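Local atomic coordinates of putative histidinol-phosphate aminotransferase (PDB entry 3P1T), a protein that probably transfers an amino group from L-histidinol phosphate to 2-oxoglutarate with pyridoxal 5'-phosphate as cofactor, a step of histidine biosynthesis. Residues Ala22-Pro27 with His312-Ile317; Asp170-Asp175 with Phe196-Gly201. All blocks are in the same frame, centred on the assembly; numbering follows the deposited sequence.

Contact 1: Ala22-Pro27 with His312-Ile317. With TLA (L(+)-tartaric acid), chain F.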
loop_
_atom_site.group_PDB
_atom_site.type_symbol
_atom_site.label_atom_id
_atom_site.label_comp_id
_atom_site.label_asym_id
_atom_site.label_seq_id
_atom_site.Cartn_x
_atom_site.Cartn_y
_atom_site.Cartn_z
ATOM N N ALA A 22 17.022 9.684 15.296
ATOM C CA ALA A 22 17.122 8.222 15.313
ATOM C C ALA A 22 16.568 7.525 14.058
ATOM O O ALA A 22 16.917 6.359 13.857
ATOM C CB ALA A 22 16.373 7.685 16.528
ATOM N N PHE A 23 15.685 8.178 13.250
ATOM C CA PHE A 23 15.057 7.474 12.116
ATOM C C PHE A 23 15.394 8.056 10.744
ATOM O O PHE A 23 14.757 7.653 9.762
ATOM C CB PHE A 23 13.532 7.452 12.267
ATOM C CG PHE A 23 13.115 6.770 13.535
ATOM C CD1 PHE A 23 13.241 5.395 13.676
ATOM C CD2 PHE A 23 12.638 7.504 14.613
ATOM C CE1 PHE A 23 12.915 4.767 14.877
ATOM C CE2 PHE A 23 12.283 6.869 15.807
ATOM C CZ PHE A 23 12.430 5.507 15.929
ATOM N N ASN A 24 16.426 8.921 10.653
ATOM C CA ASN A 24 16.922 9.500 9.393
ATOM C C ASN A 24 15.806 10.243 8.641
ATOM O O ASN A 24 15.787 10.241 7.403
ATOM C CB ASN A 24 17.537 8.403 8.478
ATOM C CG ASN A 24 18.730 7.698 9.059
ATOM O OD1 ASN A 24 19.504 8.248 9.859
ATOM N ND2 ASN A 24 18.921 6.466 8.637
ATOM N N GLU A 25 14.896 10.894 9.385
ATOM C CA GLU A 25 13.795 11.630 8.768
ATOM C C GLU A 25 14.267 13.002 8.274
ATOM O O GLU A 25 15.273 13.536 8.769
ATOM C CB GLU A 25 12.637 11.792 9.776
ATOM C CG GLU A 25 11.948 10.490 10.184
ATOM C CD GLU A 25 11.225 10.521 11.518
ATOM O OE1 GLU A 25 11.781 11.088 12.486
ATOM O OE2 GLU A 25 10.135 9.914 11.618
ATOM N N ASN A 26 13.551 13.574 7.286
ATOM C CA ASN A 26 13.823 14.941 6.813
ATOM C C ASN A 26 13.322 15.872 7.927
ATOM O O ASN A 26 12.146 15.756 8.285
ATOM C CB ASN A 26 13.176 15.203 5.446
ATOM C CG ASN A 26 13.419 16.576 4.884
ATOM O OD1 ASN A 26 13.337 17.592 5.573
ATOM N ND2 ASN A 26 13.642 16.646 3.590
ATOM N N PRO A 27 14.189 16.708 8.564
ATOM C CA PRO A 27 13.739 17.480 9.737
ATOM C C PRO A 27 13.024 18.786 9.404
ATOM O O PRO A 27 12.480 19.427 10.317
ATOM C CB PRO A 27 15.050 17.784 10.456
ATOM C CG PRO A 27 16.043 17.910 9.369
ATOM C CD PRO A 27 15.635 16.913 8.320
ATOM N N HIS A 312 27.729 0.579 19.029
ATOM C CA HIS A 312 27.749 1.644 18.031
ATOM C C HIS A 312 26.427 2.374 18.081
ATOM O O HIS A 312 25.408 1.759 18.418
ATOM C CB HIS A 312 28.009 1.109 16.613
ATOM C CG HIS A 312 29.421 0.739 16.303
ATOM N ND1 HIS A 312 29.910 -0.520 16.580
ATOM C CD2 HIS A 312 30.379 1.449 15.656
ATOM C CE1 HIS A 312 31.161 -0.521 16.145
ATOM N NE2 HIS A 312 31.487 0.643 15.579
ATOM N N ILE A 313 26.415 3.662 17.741
ATOM C CA ILE A 313 25.169 4.419 17.664
ATOM C C ILE A 313 25.137 5.124 16.308
ATOM O O ILE A 313 26.174 5.542 15.797
ATOM C CB ILE A 313 24.899 5.406 18.845
ATOM C CG1 ILE A 313 26.091 6.373 19.085
ATOM C CG2 ILE A 313 24.507 4.642 20.120
ATOM C CD1 ILE A 313 25.829 7.531 19.999
ATOM N N ARG A 314 23.953 5.205 15.712
ATOM C CA ARG A 314 23.733 5.895 14.450
ATOM C C ARG A 314 22.997 7.173 14.777
ATOM O O ARG A 314 21.854 7.136 15.242
ATOM C CB ARG A 314 22.972 5.010 13.434
ATOM C CG ARG A 314 22.966 5.581 12.015
ATOM C CD ARG A 314 21.878 4.975 11.149
ATOM N NE ARG A 314 20.559 5.377 11.630
ATOM C CZ ARG A 314 19.445 4.700 11.415
ATOM N NH1 ARG A 314 19.474 3.570 10.725
ATOM N NH2 ARG A 314 18.295 5.131 11.909
ATOM N N ILE A 315 23.688 8.301 14.626
ATOM C CA ILE A 315 23.141 9.628 14.917
ATOM C C ILE A 315 22.689 10.284 13.614
ATOM O O ILE A 315 23.519 10.500 12.726
ATOM C CB ILE A 315 24.197 10.507 15.659
ATOM C CG1 ILE A 315 24.752 9.805 16.922
ATOM C CG2 ILE A 315 23.604 11.889 15.960
ATOM C CD1 ILE A 315 25.907 10.518 17.603
ATOM N N SER A 316 21.395 10.619 13.497
ATOM C CA SER A 316 20.918 11.315 12.298
ATOM C C SER A 316 21.334 12.797 12.341
ATOM O O SER A 316 21.663 13.325 13.415
ATOM C CB SER A 316 19.407 11.184 12.156
ATOM O OG SER A 316 19.042 9.820 12.049
ATOM N N ILE A 317 21.381 13.444 11.167
ATOM C CA ILE A 317 21.717 14.863 11.063
ATOM C C ILE A 317 20.399 15.614 10.860
ATOM O O ILE A 317 19.740 15.435 9.821
ATOM C CB ILE A 317 22.763 15.125 9.939
ATOM C CG1 ILE A 317 24.048 14.274 10.105
ATOM C CG2 ILE A 317 23.055 16.598 9.767
ATOM C CD1 ILE A 317 24.813 14.393 11.432
HETATM O O1 TLA F . 14.580 3.609 5.407
HETATM C C1 TLA F . 15.311 3.287 6.332
HETATM C C2 TLA F . 14.763 2.683 7.757
HETATM O O2 TLA F . 13.357 1.988 8.025
HETATM C C3 TLA F . 14.976 3.928 8.819
HETATM O O3 TLA F . 13.804 4.928 9.165
HETATM C C4 TLA F . 15.936 3.367 10.018
HETATM O O4 TLA F . 15.334 3.681 11.193
HETATM O O41 TLA F . 17.217 2.616 9.772
#
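R314 reaches from strand 312-316 across N24 to the tartrate. CB points toward 22-27, and with CG anti to the backbone N (chi1 -168°) the chain runs out extended until it bends at chi3. CD passes 4.2 Å from N24 ND2, and NE comes to 3.5 Å from N24 OD1. CZ lies 3.3 Å from N24 ND2, which sits over the centre of one guanidinium face, the amide and guanidinium planes being 44° apart. At the edge of the group, NH1 gives a hydrogen bond of 2.6 Å to tartrate O41 and another to N146. NH2 makes a weak, bent bond of 2.7 Å to A22 O and a weak one to O4 of the same tartrate carboxylate. Two residues along the strand, S316 OG donates to N24 OD1 at 2.7 Å, tilted 31° out of the carbonyl plane. Tartrate O3 donates to F23 O. R314 probably corresponds to the arginine that grips the substrate carboxylate in aminotransferases of this fold; tartrate, probably from the crystallisation liquor, may mimic a substrate acid. Strand 312-316 runs between 299-303 and 279-283, with F279 of the latter in cation-pi contact with R314, and helix 244-267 packs against P27 and I317.

Contact 2: Asp170-Asp175 with Phe196-Gly201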
loop_
_atom_site.group_PDB
_atom_site.type_symbol
_atom_site.label_atom_id
_atom_site.label_comp_id
_atom_site.label_asym_id
_atom_site.label_seq_id
_atom_site.Cartn_x
_atom_site.Cartn_y
_atom_site.Cartn_z
ATOM N N ASP A 170 20.033 -0.671 -3.559
ATOM C CA ASP A 170 19.093 0.170 -2.826
ATOM C C ASP A 170 19.772 1.527 -2.580
ATOM O O ASP A 170 20.619 1.657 -1.696
ATOM C CB ASP A 170 18.652 -0.543 -1.521
ATOM C CG ASP A 170 17.803 0.245 -0.545
ATOM O OD1 ASP A 170 17.624 1.465 -0.756
ATOM O OD2 ASP A 170 17.328 -0.353 0.437
ATOM N N GLU A 171 19.401 2.524 -3.395
ATOM C CA GLU A 171 19.992 3.859 -3.347
ATOM C C GLU A 171 19.144 4.847 -2.513
ATOM O O GLU A 171 19.073 6.021 -2.860
ATOM C CB GLU A 171 20.200 4.398 -4.766
ATOM C CG GLU A 171 21.449 3.830 -5.436
ATOM C CD GLU A 171 21.894 4.484 -6.734
ATOM O OE1 GLU A 171 21.028 5.005 -7.473
ATOM O OE2 GLU A 171 23.110 4.438 -7.031
ATOM N N THR A 172 18.591 4.383 -1.351
ATOM C CA THR A 172 17.787 5.197 -0.428
ATOM C C THR A 172 18.544 6.470 0.002
ATOM O O THR A 172 17.931 7.549 0.088
ATOM C CB THR A 172 17.384 4.366 0.814
ATOM O OG1 THR A 172 16.443 3.372 0.425
ATOM C CG2 THR A 172 16.758 5.202 1.929
ATOM N N TYR A 173 19.859 6.358 0.254
ATOM C CA TYR A 173 20.608 7.502 0.779
ATOM C C TYR A 173 21.492 8.199 -0.276
ATOM O O TYR A 173 22.302 9.037 0.110
ATOM C CB TYR A 173 21.480 7.043 1.978
ATOM C CG TYR A 173 20.629 6.590 3.150
ATOM C CD1 TYR A 173 20.000 7.516 3.984
ATOM C CD2 TYR A 173 20.348 5.243 3.350
ATOM C CE1 TYR A 173 19.122 7.106 4.992
ATOM C CE2 TYR A 173 19.509 4.822 4.383
ATOM C CZ TYR A 173 18.894 5.756 5.197
ATOM O OH TYR A 173 18.078 5.342 6.223
ATOM N N VAL A 174 21.301 7.924 -1.580
ATOM C CA VAL A 174 22.126 8.491 -2.662
ATOM C C VAL A 174 22.089 10.051 -2.693
ATOM O O VAL A 174 23.082 10.652 -3.093
ATOM C CB VAL A 174 21.721 7.932 -4.053
ATOM C CG1 VAL A 174 20.370 8.487 -4.521
ATOM C CG2 VAL A 174 22.803 8.194 -5.100
ATOM N N ASP A 175 20.986 10.700 -2.275
ATOM C CA ASP A 175 20.887 12.165 -2.355
ATOM C C ASP A 175 21.886 12.908 -1.395
ATOM O O ASP A 175 22.157 14.097 -1.599
ATOM C CB ASP A 175 19.452 12.626 -2.091
ATOM C CG ASP A 175 18.560 12.685 -3.338
ATOM O OD1 ASP A 175 19.051 12.336 -4.454
ATOM O OD2 ASP A 175 17.398 13.145 -3.216
ATOM N N PHE A 196 11.429 7.876 -1.390
ATOM C CA PHE A 196 10.952 9.257 -1.300
ATOM C C PHE A 196 10.821 9.653 0.176
ATOM O O PHE A 196 10.297 10.728 0.493
ATOM C CB PHE A 196 9.615 9.453 -2.064
ATOM C CG PHE A 196 9.715 9.158 -3.547
ATOM C CD1 PHE A 196 10.402 10.019 -4.405
ATOM C CD2 PHE A 196 9.163 8.004 -4.079
ATOM C CE1 PHE A 196 10.557 9.712 -5.758
ATOM C CE2 PHE A 196 9.305 7.706 -5.438
ATOM C CZ PHE A 196 10.000 8.562 -6.270
ATOM N N SER A 197 11.343 8.803 1.073
ATOM C CA SER A 197 11.227 8.963 2.522
ATOM C C SER A 197 12.238 9.961 3.138
ATOM O O SER A 197 11.946 10.541 4.200
ATOM C CB SER A 197 11.404 7.612 3.217
ATOM O OG SER A 197 10.314 6.731 2.985
ATOM N N LYS A 198 13.414 10.164 2.507
ATOM C CA LYS A 198 14.438 10.994 3.140
ATOM C C LYS A 198 14.438 12.386 2.525
ATOM O O LYS A 198 13.583 13.186 2.887
ATOM C CB LYS A 198 15.835 10.328 3.047
ATOM C CG LYS A 198 15.874 8.827 3.392
ATOM C CD LYS A 198 15.263 8.456 4.755
ATOM C CE LYS A 198 15.229 6.970 4.974
ATOM N NZ LYS A 198 14.371 6.634 6.131
ATOM N N SER A 199 15.367 12.675 1.608
ATOM C CA SER A 199 15.521 13.955 0.927
ATOM C C SER A 199 14.195 14.542 0.417
ATOM O O SER A 199 14.041 15.766 0.462
ATOM C CB SER A 199 16.468 13.783 -0.250
ATOM O OG SER A 199 16.249 12.542 -0.905
ATOM N N TYR A 200 13.251 13.685 -0.070
ATOM C CA TYR A 200 11.958 14.108 -0.623
ATOM C C TYR A 200 10.914 14.400 0.482
ATOM O O TYR A 200 9.882 15.006 0.183
ATOM C CB TYR A 200 11.409 13.053 -1.591
ATOM C CG TYR A 200 12.153 13.002 -2.907
ATOM C CD1 TYR A 200 13.302 12.225 -3.052
ATOM C CD2 TYR A 200 11.694 13.711 -4.024
ATOM C CE1 TYR A 200 13.980 12.156 -4.271
ATOM C CE2 TYR A 200 12.367 13.653 -5.250
ATOM C CZ TYR A 200 13.512 12.873 -5.369
ATOM O OH TYR A 200 14.178 12.804 -6.574
ATOM N N GLY A 201 11.197 13.980 1.718
ATOM C CA GLY A 201 10.354 14.220 2.887
ATOM C C GLY A 201 8.988 13.548 2.941
ATOM O O GLY A 201 8.072 14.076 3.582
#
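The Y173 ring carries T172 CG2 over one face, offset toward the rim, and K198 CE approaches it obliquely, 3.5 Å from Y173 OH, which is hydrogen-bonded to N24. F279 meets the same ring edge-to-face. The Y200 ring has F196 CD1 3.7 Å above the centre of one face, while Y200 CG lies in the plane of the F196 ring at its edge. D175 OD2 comes obliquely to Y200 CE1 at 3.7 Å. K198 bends at chi2 (-54°), which brings its aliphatic chain against T172 CG2, 3.8 Å from K198 CE. Beyond that its NZ is hydrogen-bonded to tartrate O1 and to Y48 OH of the second subunit. The arrangement matches the cofactor site of fold-type I aminotransferases: K198, in the family's S-x-S-K-x-x-G-L-x-G-x-R sequence, is probably the lysine that forms the Schiff base, and D170, at the end of strand 166-170, the probable partner of the pyridine nitrogen. D170 OD1 accepts from T172 N, closing an Asx turn, and from T172 OG1 through its syn lone pair; OD2 is hydrogen-bonded to Y103. Further along, S199 OG donates to D175 OD2 at 2.7 Å, on the anti side and 29° out of the carboxylate plane. R247 holds that same oxygen in a salt bridge.

From the N terminus the chain leaves strand 19-20 through 22-27, then builds the seven-stranded sheet before the four-stranded one is completed near the C terminus. Contact 2 closes a short loop of 20 intervening residues, holding strand 190-195, between the loop after strand 166-170 and the loop after 190-195. Contact 1 closes a far longer one, from 22-27 to strand 312-316, and encloses contact 2 entirely. The two centres are 13 Å apart, and segment 22-27 also touches contact 2, where N24 O packs on K198 CD; this ties the loop after strand 19-20 and the four-stranded sheet to loops at the end of the seven-stranded sheet. Both contacts touch the second subunit and the tartrate.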